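Long-range contacts in anophensin (Anopheles stephensi, PDB 6XMB), which inhibits activation of the host kallikrein-kinin system, keeping factor XII and kininogen from negatively charged surfaces, and weakly inhibits the alternative pathway of complement: residues Phe76-Phe80 / Cys94-Glu99; Gly35-Leu40 / Tyr102-Lys107. One frame throughout, in Å; residues are numbered along the deposited sequence.

Contact 1 (Phe76-Phe80 / Cys94-Glu99)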
loop_
_atom_site.group_PDB
_atom_site.type_symbol
_atom_site.label_atom_id
_atom_site.label_comp_id
_atom_site.label_asym_id
_atom_site.label_seq_id
_atom_site.Cartn_x
_atom_site.Cartn_y
_atom_site.Cartn_z
ATOM N N PHE A 76 -3.245 -6.416 8.430
ATOM C CA PHE A 76 -4.336 -5.572 7.953
ATOM C C PHE A 76 -4.335 -5.535 6.424
ATOM O O PHE A 76 -5.349 -5.840 5.789
ATOM C CB PHE A 76 -4.224 -4.174 8.601
ATOM C CG PHE A 76 -5.392 -3.214 8.296
ATOM C CD1 PHE A 76 -6.600 -3.661 7.801
ATOM C CD2 PHE A 76 -5.243 -1.858 8.518
ATOM C CE1 PHE A 76 -7.637 -2.763 7.523
ATOM C CE2 PHE A 76 -6.260 -0.958 8.249
ATOM C CZ PHE A 76 -7.465 -1.410 7.745
ATOM N N TYR A 77 -3.165 -5.312 5.810
ATOM C CA TYR A 77 -3.087 -5.308 4.342
ATOM C C TYR A 77 -3.453 -6.650 3.721
ATOM O O TYR A 77 -3.993 -6.687 2.604
ATOM C CB TYR A 77 -1.693 -4.919 3.848
ATOM C CG TYR A 77 -1.744 -4.536 2.378
ATOM C CD1 TYR A 77 -2.446 -3.397 1.972
ATOM C CD2 TYR A 77 -1.150 -5.321 1.399
ATOM C CE1 TYR A 77 -2.525 -3.043 0.643
ATOM C CE2 TYR A 77 -1.220 -4.976 0.064
ATOM C CZ TYR A 77 -1.914 -3.831 -0.309
ATOM O OH TYR A 77 -2.011 -3.451 -1.624
ATOM N N ALA A 78 -3.125 -7.760 4.391
ATOM C CA ALA A 78 -3.543 -9.061 3.884
ATOM C C ALA A 78 -5.058 -9.197 3.921
ATOM O O ALA A 78 -5.667 -9.690 2.968
ATOM C CB ALA A 78 -2.871 -10.182 4.681
ATOM N N GLY A 79 -5.693 -8.747 5.002
ATOM C CA GLY A 79 -7.144 -8.796 5.056
ATOM C C GLY A 79 -7.795 -7.902 4.019
ATOM O O GLY A 79 -8.824 -8.253 3.438
ATOM N N PHE A 80 -7.200 -6.734 3.771
ATOM C CA PHE A 80 -7.746 -5.808 2.784
ATOM C C PHE A 80 -7.603 -6.355 1.371
ATOM O O PHE A 80 -8.433 -6.059 0.504
ATOM C CB PHE A 80 -7.048 -4.450 2.925
ATOM C CG PHE A 80 -7.447 -3.430 1.896
ATOM C CD1 PHE A 80 -8.751 -2.959 1.826
ATOM C CD2 PHE A 80 -6.500 -2.903 1.022
ATOM C CE1 PHE A 80 -9.120 -1.996 0.886
ATOM C CE2 PHE A 80 -6.860 -1.940 0.070
ATOM C CZ PHE A 80 -8.170 -1.488 0.007
ATOM N N CYS A 94 -14.022 -5.369 2.387
ATOM C CA CYS A 94 -12.832 -5.990 2.964
ATOM C C CYS A 94 -12.302 -5.166 4.133
ATOM O O CYS A 94 -11.949 -5.720 5.185
ATOM C CB CYS A 94 -11.752 -6.174 1.896
ATOM S SG CYS A 94 -12.164 -7.368 0.596
ATOM N N LEU A 95 -12.268 -3.840 3.969
ATOM C CA LEU A 95 -11.864 -2.952 5.053
ATOM C C LEU A 95 -12.755 -3.133 6.272
ATOM O O LEU A 95 -12.261 -3.189 7.402
ATOM C CB LEU A 95 -11.901 -1.505 4.567
ATOM C CG LEU A 95 -10.864 -0.534 5.110
ATOM C CD1 LEU A 95 -9.491 -0.916 4.621
ATOM C CD2 LEU A 95 -11.203 0.864 4.666
ATOM N N GLU A 96 -14.074 -3.235 6.064
ATOM C CA GLU A 96 -14.998 -3.405 7.181
ATOM C C GLU A 96 -14.675 -4.636 8.020
ATOM O O GLU A 96 -15.006 -4.668 9.211
ATOM C CB GLU A 96 -16.437 -3.494 6.671
ATOM N N ALA A 97 -14.034 -5.646 7.439
ATOM C CA ALA A 97 -13.757 -6.865 8.189
ATOM C C ALA A 97 -12.389 -6.843 8.862
ATOM O O ALA A 97 -12.239 -7.356 9.982
ATOM C CB ALA A 97 -13.861 -8.073 7.263
ATOM N N ALA A 98 -11.395 -6.237 8.206
ATOM C CA ALA A 98 -10.013 -6.275 8.667
ATOM C C ALA A 98 -9.635 -5.105 9.553
ATOM O O ALA A 98 -8.739 -5.240 10.391
ATOM C CB ALA A 98 -9.056 -6.307 7.472
ATOM N N GLU A 99 -10.264 -3.952 9.376
ATOM C CA GLU A 99 -9.863 -2.793 10.174
ATOM C C GLU A 99 -10.138 -2.982 11.653
ATOM O O GLU A 99 -9.243 -2.671 12.462
ATOM C CB GLU A 99 -10.535 -1.521 9.648
ATOM C CG GLU A 99 -10.056 -0.332 10.445
ATOM C CD GLU A 99 -10.548 0.992 9.936
ATOM O OE1 GLU A 99 -11.726 1.351 10.192
ATOM O OE2 GLU A 99 -9.744 1.703 9.309
#

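Contact 2 (Gly35-Leu40 / Tyr102-Lys107)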
loop_
_atom_site.group_PDB
_atom_site.type_symbol
_atom_site.label_atom_id
_atom_site.label_comp_id
_atom_site.label_asym_id
_atom_site.label_seq_id
_atom_site.Cartn_x
_atom_site.Cartn_y
_atom_site.Cartn_z
ATOM N N GLY A 35 -4.894 4.809 12.377
ATOM C CA GLY A 35 -5.006 3.790 13.410
ATOM C C GLY A 35 -3.859 3.851 14.412
ATOM O O GLY A 35 -4.069 3.873 15.619
ATOM N N VAL A 36 -2.631 3.906 13.904
ATOM C CA VAL A 36 -1.479 3.961 14.805
ATOM C C VAL A 36 -1.545 5.208 15.672
ATOM O O VAL A 36 -1.380 5.140 16.894
ATOM C CB VAL A 36 -0.176 3.868 13.986
ATOM C CG1 VAL A 36 1.041 4.265 14.807
ATOM C CG2 VAL A 36 -0.017 2.454 13.487
ATOM N N GLN A 37 -1.862 6.363 15.078
ATOM C CA GLN A 37 -1.934 7.601 15.858
ATOM C C GLN A 37 -2.982 7.527 16.967
ATOM O O GLN A 37 -2.739 7.967 18.102
ATOM C CB GLN A 37 -2.224 8.783 14.931
ATOM C CG GLN A 37 -1.114 9.049 13.920
ATOM C CD GLN A 37 -1.408 10.222 12.976
ATOM O OE1 GLN A 37 -2.434 10.888 13.085
ATOM N NE2 GLN A 37 -0.488 10.477 12.054
ATOM N N ASN A 38 -4.160 6.982 16.659
ATOM C CA ASN A 38 -5.281 7.088 17.583
ATOM C C ASN A 38 -5.236 6.029 18.675
ATOM O O ASN A 38 -5.455 6.346 19.848
ATOM C CB ASN A 38 -6.595 6.999 16.816
ATOM C CG ASN A 38 -6.832 8.216 15.929
ATOM O OD1 ASN A 38 -6.314 9.296 16.194
ATOM N ND2 ASN A 38 -7.600 8.036 14.872
ATOM N N GLN A 39 -4.997 4.765 18.313
ATOM C CA GLN A 39 -5.022 3.669 19.281
ATOM C C GLN A 39 -3.699 3.458 19.993
ATOM O O GLN A 39 -3.664 2.750 21.002
ATOM C CB GLN A 39 -5.404 2.357 18.607
ATOM C CG GLN A 39 -6.541 2.471 17.640
ATOM C CD GLN A 39 -7.845 2.722 18.334
ATOM O OE1 GLN A 39 -8.158 2.083 19.340
ATOM N NE2 GLN A 39 -8.613 3.676 17.822
ATOM N N LEU A 40 -2.607 4.030 19.502
ATOM C CA LEU A 40 -1.314 3.632 20.032
ATOM C C LEU A 40 -0.485 4.835 20.438
ATOM O O LEU A 40 -0.099 4.955 21.602
ATOM C CB LEU A 40 -0.562 2.785 19.002
ATOM C CG LEU A 40 0.786 2.231 19.454
ATOM C CD1 LEU A 40 0.587 1.291 20.614
ATOM C CD2 LEU A 40 1.491 1.501 18.319
ATOM N N TYR A 102 -7.518 -4.945 13.296
ATOM C CA TYR A 102 -6.270 -4.183 13.370
ATOM C C TYR A 102 -6.309 -3.130 14.469
ATOM O O TYR A 102 -5.336 -2.969 15.213
ATOM C CB TYR A 102 -5.995 -3.542 12.010
ATOM C CG TYR A 102 -4.903 -2.473 11.940
ATOM C CD1 TYR A 102 -3.539 -2.824 11.954
ATOM C CD2 TYR A 102 -5.238 -1.115 11.795
ATOM C CE1 TYR A 102 -2.544 -1.858 11.851
ATOM C CE2 TYR A 102 -4.262 -0.141 11.690
ATOM C CZ TYR A 102 -2.913 -0.507 11.703
ATOM O OH TYR A 102 -1.931 0.475 11.601
ATOM N N LEU A 103 -7.410 -2.385 14.574
ATOM C CA LEU A 103 -7.514 -1.373 15.616
ATOM C C LEU A 103 -7.568 -2.018 16.989
ATOM O O LEU A 103 -6.933 -1.538 17.929
ATOM C CB LEU A 103 -8.749 -0.497 15.371
ATOM C CG LEU A 103 -8.666 0.405 14.141
ATOM C CD1 LEU A 103 -9.937 1.235 13.956
ATOM C CD2 LEU A 103 -7.445 1.296 14.218
ATOM N N ASP A 104 -8.322 -3.104 17.137
ATOM C CA ASP A 104 -8.289 -3.838 18.401
ATOM C C ASP A 104 -6.896 -4.405 18.686
ATOM O O ASP A 104 -6.503 -4.523 19.848
ATOM C CB ASP A 104 -9.333 -4.958 18.394
ATOM C CG ASP A 104 -9.463 -5.646 19.746
ATOM O OD1 ASP A 104 -9.995 -5.027 20.697
ATOM O OD2 ASP A 104 -9.037 -6.825 19.870
ATOM N N GLY A 105 -6.122 -4.720 17.644
ATOM C CA GLY A 105 -4.751 -5.155 17.873
ATOM C C GLY A 105 -3.873 -4.049 18.426
ATOM O O GLY A 105 -3.121 -4.252 19.384
ATOM N N LEU A 106 -3.964 -2.856 17.838
ATOM C CA LEU A 106 -3.171 -1.735 18.326
ATOM C C LEU A 106 -3.590 -1.352 19.733
ATOM O O LEU A 106 -2.756 -0.933 20.541
ATOM C CB LEU A 106 -3.330 -0.534 17.396
ATOM C CG LEU A 106 -2.888 -0.675 15.937
ATOM C CD1 LEU A 106 -3.325 0.558 15.155
ATOM C CD2 LEU A 106 -1.388 -0.848 15.851
ATOM N N LYS A 107 -4.890 -1.452 20.021
ATOM C CA LYS A 107 -5.404 -1.140 21.349
ATOM C C LYS A 107 -4.789 -2.055 22.397
ATOM O O LYS A 107 -4.232 -1.588 23.397
ATOM C CB LYS A 107 -6.924 -1.277 21.361
ATOM C CG LYS A 107 -7.581 -0.754 22.627
ATOM C CD LYS A 107 -8.997 -1.264 22.733
ATOM C CE LYS A 107 -9.693 -0.698 23.953
ATOM N NZ LYS A 107 -10.927 -1.476 24.254
#

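Contact 1 (Phe76-Phe80 / Cys94-Glu99)
C94 begins the contact by setting its CB 3.6 Å from F80 O, at the last turn of helix 59-80. Its sulfur is bonded to C84, a disulfide that ties the start of helix 92-116 to the loop leading into it. L95 comes next and serves two rings with one methyl: its CD1 sits 3.5 Å from F80 CD1 and 3.8 Å from F76 CZ, while Y28 of helix 6-49 meets both phenylalanines. The two short helical segments run nearly antiparallel, at 151° with axes 8.4 Å apart, as the two arms of an alpha-hairpin in this all-helical Aegyptin C-terminal-type domain; no hydrogen bond crosses between them. A98 faces G79, their CA atoms 5.3 Å apart. Its methyl packs against the glycine backbone and meets the F76 ring at the edge, A98 CB lying 3.6 Å from F76 CD1. F76, with CG anti to the backbone N (chi1 -174°), reaches across to the last residue, where its CE1 is 3.4 Å from E99 N. The E99 side chain runs beside this ring in the same direction, CB 3.6 Å from F76 CZ, and ring and carboxylate planes differ by 50°. Beyond the ring the carboxylate forms a salt bridge through OE2 with R31 of helix 6-49.

Contact 2 (Gly35-Leu40 / Tyr102-Lys107)
The long helix 6-49 packs here on the middle of helix 92-116 within a three-helix bundle, G35, V36, Q39 and L40 facing Y102, L103, L106 and K107. The two segments run in roughly the same direction, at 46° with axes 8.7 Å apart, and meet through van der Waals packing without hydrogen bonds between them. Two leucine methyls pack on the G35 backbone: L103 CD2 comes to 3.6 Å from G35 CA, and L106 CD1 to 3.4 Å from G35 C. The same L106 methyl also lies over one face of the Y102 ring, 3.5 Å above its plane and offset toward the rim, so one methyl packs on both the ring and the G35 backbone, which meet it from different directions. Deeper in the bundle L106 and Y102 touch L72 of helix 59-80, and L40 touches V69, while V36 and L40 also pack on I18 and F15 of the second subunit. Toward the outer side Q39 crosses L103 at about a right angle, its CG 3.7 Å from L103 CD2. The bend of its chain at chi2 (-70°) brings Q39 OE1 to 4.1 Å from K107 CB. At the other side of the interface the Y102 hydroxyl is hydrogen-bonded to the carbonyl of A32, and Y102 OH lies against the V36 methyl CG2, 3.3 Å away.

Contacts 1 and 2 lie about 14 Å apart, centre to centre, and share helix 92-116: its early turns pack on the end of helix 59-80 in contact 1, its middle on helix 6-49 in contact 2. Along the chain contact 1 is nested inside the loop that contact 2 closes, so a local hairpin is enclosed by a longer-range pairing of the first and last helices. The two meet directly where the rings of F76 and Y102 stack, F76 CD2 lying 3.4 Å from Y102 CD2. Together they join all three helices of this secreted inhibitor into one bundle; the second subunit packs on contact 2, and beside contact 1 Y77 meets Y77 of that subunit.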